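Local coordinates for protein HcgB (Methanococcus maripaludis, PDB 5D5P) that probably acts as a guanylyltransferase in the biosynthesis of the iron-guanylylpyridinol (FeGP) cofactor of [Fe]-hydrogenase, at residues V90-R101 with L112-L123. Numbering follows the deposited sequence.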
loop_
_atom_site.group_PDB
_atom_site.type_symbol
_atom_site.label_atom_id
_atom_site.label_comp_id
_atom_site.label_asym_id
_atom_site.label_seq_id
_atom_site.Cartn_x
_atom_site.Cartn_y
_atom_site.Cartn_z
ATOM N N VAL A 90 -8.655 4.714 14.429
ATOM C CA VAL A 90 -8.586 3.537 15.295
ATOM C C VAL A 90 -8.382 3.869 16.782
ATOM O O VAL A 90 -9.086 3.320 17.660
ATOM C CB VAL A 90 -7.465 2.589 14.838
ATOM C CG1 VAL A 90 -7.177 1.512 15.905
ATOM C CG2 VAL A 90 -7.825 1.977 13.494
ATOM N N ASP A 91 -7.464 4.786 17.073
ATOM C CA ASP A 91 -7.054 5.000 18.457
ATOM C C ASP A 91 -7.934 5.974 19.212
ATOM O O ASP A 91 -7.884 6.032 20.431
ATOM C CB ASP A 91 -5.599 5.480 18.493
ATOM C CG ASP A 91 -4.642 4.396 18.029
ATOM O OD1 ASP A 91 -5.066 3.216 17.953
ATOM O OD2 ASP A 91 -3.481 4.707 17.712
ATOM N N SER A 92 -8.750 6.736 18.492
ATOM C CA SER A 92 -9.495 7.786 19.154
ATOM C C SER A 92 -11.002 7.551 19.129
ATOM O O SER A 92 -11.748 8.349 19.688
ATOM C CB SER A 92 -9.156 9.152 18.513
ATOM O OG SER A 92 -9.688 9.229 17.189
ATOM N N SER A 93 -11.439 6.451 18.525
ATOM C CA SER A 93 -12.881 6.147 18.435
ATOM C C SER A 93 -13.137 4.658 18.621
ATOM O O SER A 93 -12.192 3.898 18.796
ATOM C CB SER A 93 -13.438 6.613 17.093
ATOM O OG SER A 93 -13.072 5.734 16.040
ATOM N N ASP A 94 -14.402 4.217 18.653
ATOM C CA ASP A 94 -14.601 2.765 18.680
ATOM C C ASP A 94 -15.274 2.253 17.399
ATOM O O ASP A 94 -16.158 1.399 17.438
ATOM C CB ASP A 94 -15.348 2.299 19.931
ATOM C CG ASP A 94 -14.395 2.100 21.129
ATOM O OD1 ASP A 94 -13.461 1.255 21.037
ATOM O OD2 ASP A 94 -14.590 2.768 22.171
ATOM N N ALA A 95 -14.805 2.767 16.265
ATOM C CA ALA A 95 -15.248 2.284 14.951
ATOM C C ALA A 95 -14.901 0.809 14.782
ATOM O O ALA A 95 -13.859 0.366 15.271
ATOM C CB ALA A 95 -14.604 3.115 13.834
ATOM N N ASP A 96 -15.773 0.062 14.097
ATOM C CA ASP A 96 -15.557 -1.350 13.742
ATOM C C ASP A 96 -14.741 -1.475 12.467
ATOM O O ASP A 96 -14.105 -2.504 12.192
ATOM C CB ASP A 96 -16.882 -2.076 13.484
ATOM C CG ASP A 96 -17.777 -2.090 14.675
ATOM O OD1 ASP A 96 -17.249 -2.176 15.805
ATOM O OD2 ASP A 96 -19.009 -2.040 14.479
ATOM N N LEU A 97 -14.812 -0.431 11.663
ATOM C CA LEU A 97 -14.183 -0.439 10.348
ATOM C C LEU A 97 -13.734 0.983 10.051
ATOM O O LEU A 97 -14.473 1.925 10.328
ATOM C CB LEU A 97 -15.177 -0.944 9.284
ATOM C CG LEU A 97 -14.575 -1.495 7.988
ATOM C CD1 LEU A 97 -13.869 -2.852 8.227
ATOM C CD2 LEU A 97 -15.641 -1.585 6.892
ATOM N N ILE A 98 -12.527 1.127 9.522
ATOM C CA ILE A 98 -11.975 2.439 9.199
ATOM C C ILE A 98 -11.599 2.458 7.719
ATOM O O ILE A 98 -10.913 1.566 7.234
ATOM C CB ILE A 98 -10.719 2.768 10.037
ATOM C CG1 ILE A 98 -11.091 3.004 11.500
ATOM C CG2 ILE A 98 -10.014 4.040 9.500
ATOM C CD1 ILE A 98 -11.368 1.718 12.290
ATOM N N ILE A 99 -12.068 3.474 7.007
ATOM C CA ILE A 99 -11.631 3.655 5.629
ATOM C C ILE A 99 -10.799 4.902 5.570
ATOM O O ILE A 99 -11.235 5.960 6.026
ATOM C CB ILE A 99 -12.811 3.755 4.649
ATOM C CG1 ILE A 99 -13.634 2.477 4.762
ATOM C CG2 ILE A 99 -12.250 3.974 3.212
ATOM C CD1 ILE A 99 -14.914 2.567 4.093
ATOM N N THR A 100 -9.567 4.758 5.105
ATOM C CA THR A 100 -8.644 5.888 5.095
ATOM C C THR A 100 -8.023 6.062 3.738
ATOM O O THR A 100 -7.860 5.105 2.992
ATOM C CB THR A 100 -7.520 5.689 6.154
ATOM O OG1 THR A 100 -6.622 6.795 6.099
ATOM C CG2 THR A 100 -6.732 4.392 5.882
ATOM N N ARG A 101 -7.678 7.301 3.400
ATOM C CA ARG A 101 -7.002 7.529 2.151
ATOM C C ARG A 101 -6.012 8.646 2.379
ATOM O O ARG A 101 -6.295 9.551 3.147
ATOM C CB ARG A 101 -8.007 7.904 1.072
ATOM C CG ARG A 101 -7.398 8.222 -0.229
ATOM C CD ARG A 101 -8.334 8.970 -1.133
ATOM N NE ARG A 101 -7.726 8.975 -2.445
ATOM C CZ ARG A 101 -7.250 10.041 -3.063
ATOM N NH1 ARG A 101 -7.281 11.238 -2.482
ATOM N NH2 ARG A 101 -6.732 9.882 -4.267
ATOM N N LEU A 112 -2.883 6.089 -1.407
ATOM C CA LEU A 112 -3.219 4.747 -0.928
ATOM C C LEU A 112 -4.536 4.826 -0.178
ATOM O O LEU A 112 -4.709 5.722 0.670
ATOM C CB LEU A 112 -2.100 4.213 0.007
ATOM C CG LEU A 112 -2.405 2.923 0.750
ATOM C CD1 LEU A 112 -2.458 1.712 -0.202
ATOM C CD2 LEU A 112 -1.346 2.700 1.849
ATOM N N LEU A 113 -5.482 3.946 -0.520
ATOM C CA LEU A 113 -6.680 3.765 0.291
ATOM C C LEU A 113 -6.544 2.431 1.044
ATOM O O LEU A 113 -6.113 1.442 0.479
ATOM C CB LEU A 113 -7.960 3.780 -0.587
ATOM C CG LEU A 113 -9.263 3.512 0.174
ATOM C CD1 LEU A 113 -10.407 4.275 -0.502
ATOM C CD2 LEU A 113 -9.605 2.033 0.153
ATOM N N LEU A 114 -6.907 2.425 2.327
ATOM C CA LEU A 114 -6.905 1.213 3.144
ATOM C C LEU A 114 -8.256 1.029 3.797
ATOM O O LEU A 114 -8.939 1.998 4.157
ATOM C CB LEU A 114 -5.838 1.281 4.248
ATOM C CG LEU A 114 -4.373 1.398 3.791
ATOM C CD1 LEU A 114 -3.483 1.672 5.028
ATOM C CD2 LEU A 114 -3.927 0.131 3.093
ATOM N N ILE A 115 -8.665 -0.223 3.912
ATOM C CA ILE A 115 -9.749 -0.592 4.814
ATOM C C ILE A 115 -9.117 -1.352 5.969
ATOM O O ILE A 115 -8.420 -2.355 5.754
ATOM C CB ILE A 115 -10.813 -1.440 4.112
ATOM C CG1 ILE A 115 -11.304 -0.717 2.857
ATOM C CG2 ILE A 115 -11.947 -1.766 5.086
ATOM C CD1 ILE A 115 -12.439 -1.482 2.124
ATOM N N MET A 116 -9.291 -0.794 7.166
ATOM C CA MET A 116 -8.700 -1.300 8.392
ATOM C C MET A 116 -9.773 -1.732 9.394
ATOM O O MET A 116 -10.899 -1.214 9.385
ATOM C CB MET A 116 -7.797 -0.231 8.991
ATOM C CG MET A 116 -6.596 0.075 8.076
ATOM S SD MET A 116 -5.826 1.663 8.500
ATOM C CE MET A 116 -5.341 1.455 10.194
ATOM N N ASP A 117 -9.439 -2.667 10.283
ATOM C CA ASP A 117 -10.441 -3.077 11.259
ATOM C C ASP A 117 -10.216 -2.328 12.582
ATOM O O ASP A 117 -9.418 -1.392 12.656
ATOM C CB ASP A 117 -10.434 -4.606 11.470
ATOM C CG ASP A 117 -9.323 -5.086 12.405
ATOM O OD1 ASP A 117 -8.378 -4.339 12.693
ATOM O OD2 ASP A 117 -9.455 -6.205 12.947
ATOM N N LYS A 118 -10.937 -2.745 13.614
ATOM C CA LYS A 118 -10.970 -1.987 14.864
ATOM C C LYS A 118 -9.643 -1.933 15.588
ATOM O O LYS A 118 -9.466 -1.084 16.462
ATOM C CB LYS A 118 -12.041 -2.572 15.791
ATOM C CG LYS A 118 -11.808 -4.031 16.095
ATOM C CD LYS A 118 -12.891 -4.599 17.010
ATOM C CE LYS A 118 -12.752 -6.112 17.125
ATOM N NZ LYS A 118 -11.389 -6.494 17.585
ATOM N N LYS A 119 -8.726 -2.836 15.238
ATOM C CA LYS A 119 -7.363 -2.851 15.816
ATOM C C LYS A 119 -6.314 -2.216 14.930
ATOM O O LYS A 119 -5.144 -2.193 15.276
ATOM C CB LYS A 119 -6.898 -4.296 16.086
ATOM C CG LYS A 119 -7.688 -5.023 17.151
ATOM C CD LYS A 119 -7.094 -6.389 17.446
ATOM C CE LYS A 119 -7.708 -6.988 18.694
ATOM N NZ LYS A 119 -7.325 -8.396 18.856
ATOM N N GLY A 120 -6.727 -1.751 13.766
ATOM C CA GLY A 120 -5.777 -1.178 12.819
ATOM C C GLY A 120 -5.182 -2.195 11.847
ATOM O O GLY A 120 -4.318 -1.851 11.017
ATOM N N ARG A 121 -5.680 -3.428 11.891
ATOM C CA ARG A 121 -5.223 -4.432 10.923
ATOM C C ARG A 121 -5.705 -4.110 9.526
ATOM O O ARG A 121 -6.840 -3.697 9.338
ATOM C CB ARG A 121 -5.704 -5.825 11.331
ATOM C CG ARG A 121 -5.128 -6.238 12.649
ATOM C CD ARG A 121 -5.644 -7.601 13.121
ATOM N NE ARG A 121 -7.035 -7.506 13.543
ATOM C CZ ARG A 121 -7.619 -8.313 14.431
ATOM N NH1 ARG A 121 -6.953 -9.353 14.974
ATOM N NH2 ARG A 121 -8.890 -8.094 14.767
ATOM N N ILE A 122 -4.835 -4.331 8.542
ATOM C CA ILE A 122 -5.164 -3.936 7.177
ATOM C C ILE A 122 -5.844 -5.074 6.426
ATOM O O ILE A 122 -5.277 -6.153 6.294
ATOM C CB ILE A 122 -3.889 -3.510 6.427
ATOM C CG1 ILE A 122 -3.349 -2.224 7.052
ATOM C CG2 ILE A 122 -4.179 -3.286 4.933
ATOM C CD1 ILE A 122 -1.904 -1.963 6.650
ATOM N N LEU A 123 -7.055 -4.820 5.922
ATOM C CA LEU A 123 -7.856 -5.866 5.292
ATOM C C LEU A 123 -7.697 -5.881 3.771
ATOM O O LEU A 123 -7.653 -6.924 3.150
ATOM C CB LEU A 123 -9.336 -5.689 5.659
ATOM C CG LEU A 123 -9.624 -5.561 7.150
ATOM C CD1 LEU A 123 -11.119 -5.454 7.348
ATOM C CD2 LEU A 123 -9.119 -6.815 7.874
#
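D117, against whose backbone O the methyl CG2 of V90 rests at 3.8 Å, sets its carboxylate at the edge of the R121 guanidinium, nearly in that group's plane, while K119 CD covers one guanidinium face, 3.6 Å above its centre. R121 NE and NH2 both donate to D117 OD2, NH2 at 2.7 Å. The other oxygen, OD1, takes the backbone N of K119 and of R121 from opposite faces of the carboxylate, the K119 bond closing an Asx turn. Aspartate is short enough to brace the type I turn D117-G120 in this way, and G120 suits its last position, where the backbone has positive phi.

Strands 97-101 and 112-117, which precede this turn, run antiparallel. Two hydrogen-bonded pairs, I98 with M116 and T100 with L114, supply four nearly straight bonds; M116 N reaches I98 O at 2.9 Å. On the face toward helix 81-92, T100 CG2 lies beside L114 CB at 3.6 Å. With OG1 anti to the backbone N (chi1 179°), the hydroxyl bonds to A82 O, so threonine serves both helix and strand. The long, unbranched side chain of M116 bends at chi3 (59°), passing SD by T100 CG2 and bringing CE within 4.2 Å of V90 CG2. L97, I99, L113 and I115 give the other face its hydrocarbon, with L97 CD1 meeting I115 CG2 at 3.8 Å; I115 also packs on L150 of helix 138-151.

The chemistry thus divides: straight backbone bonds and hydrocarbon on both faces hold strands 97-103 and 111-117 together, while the ionic D117-R121 pair would stiffen the next turn, which leads into strand 122-128.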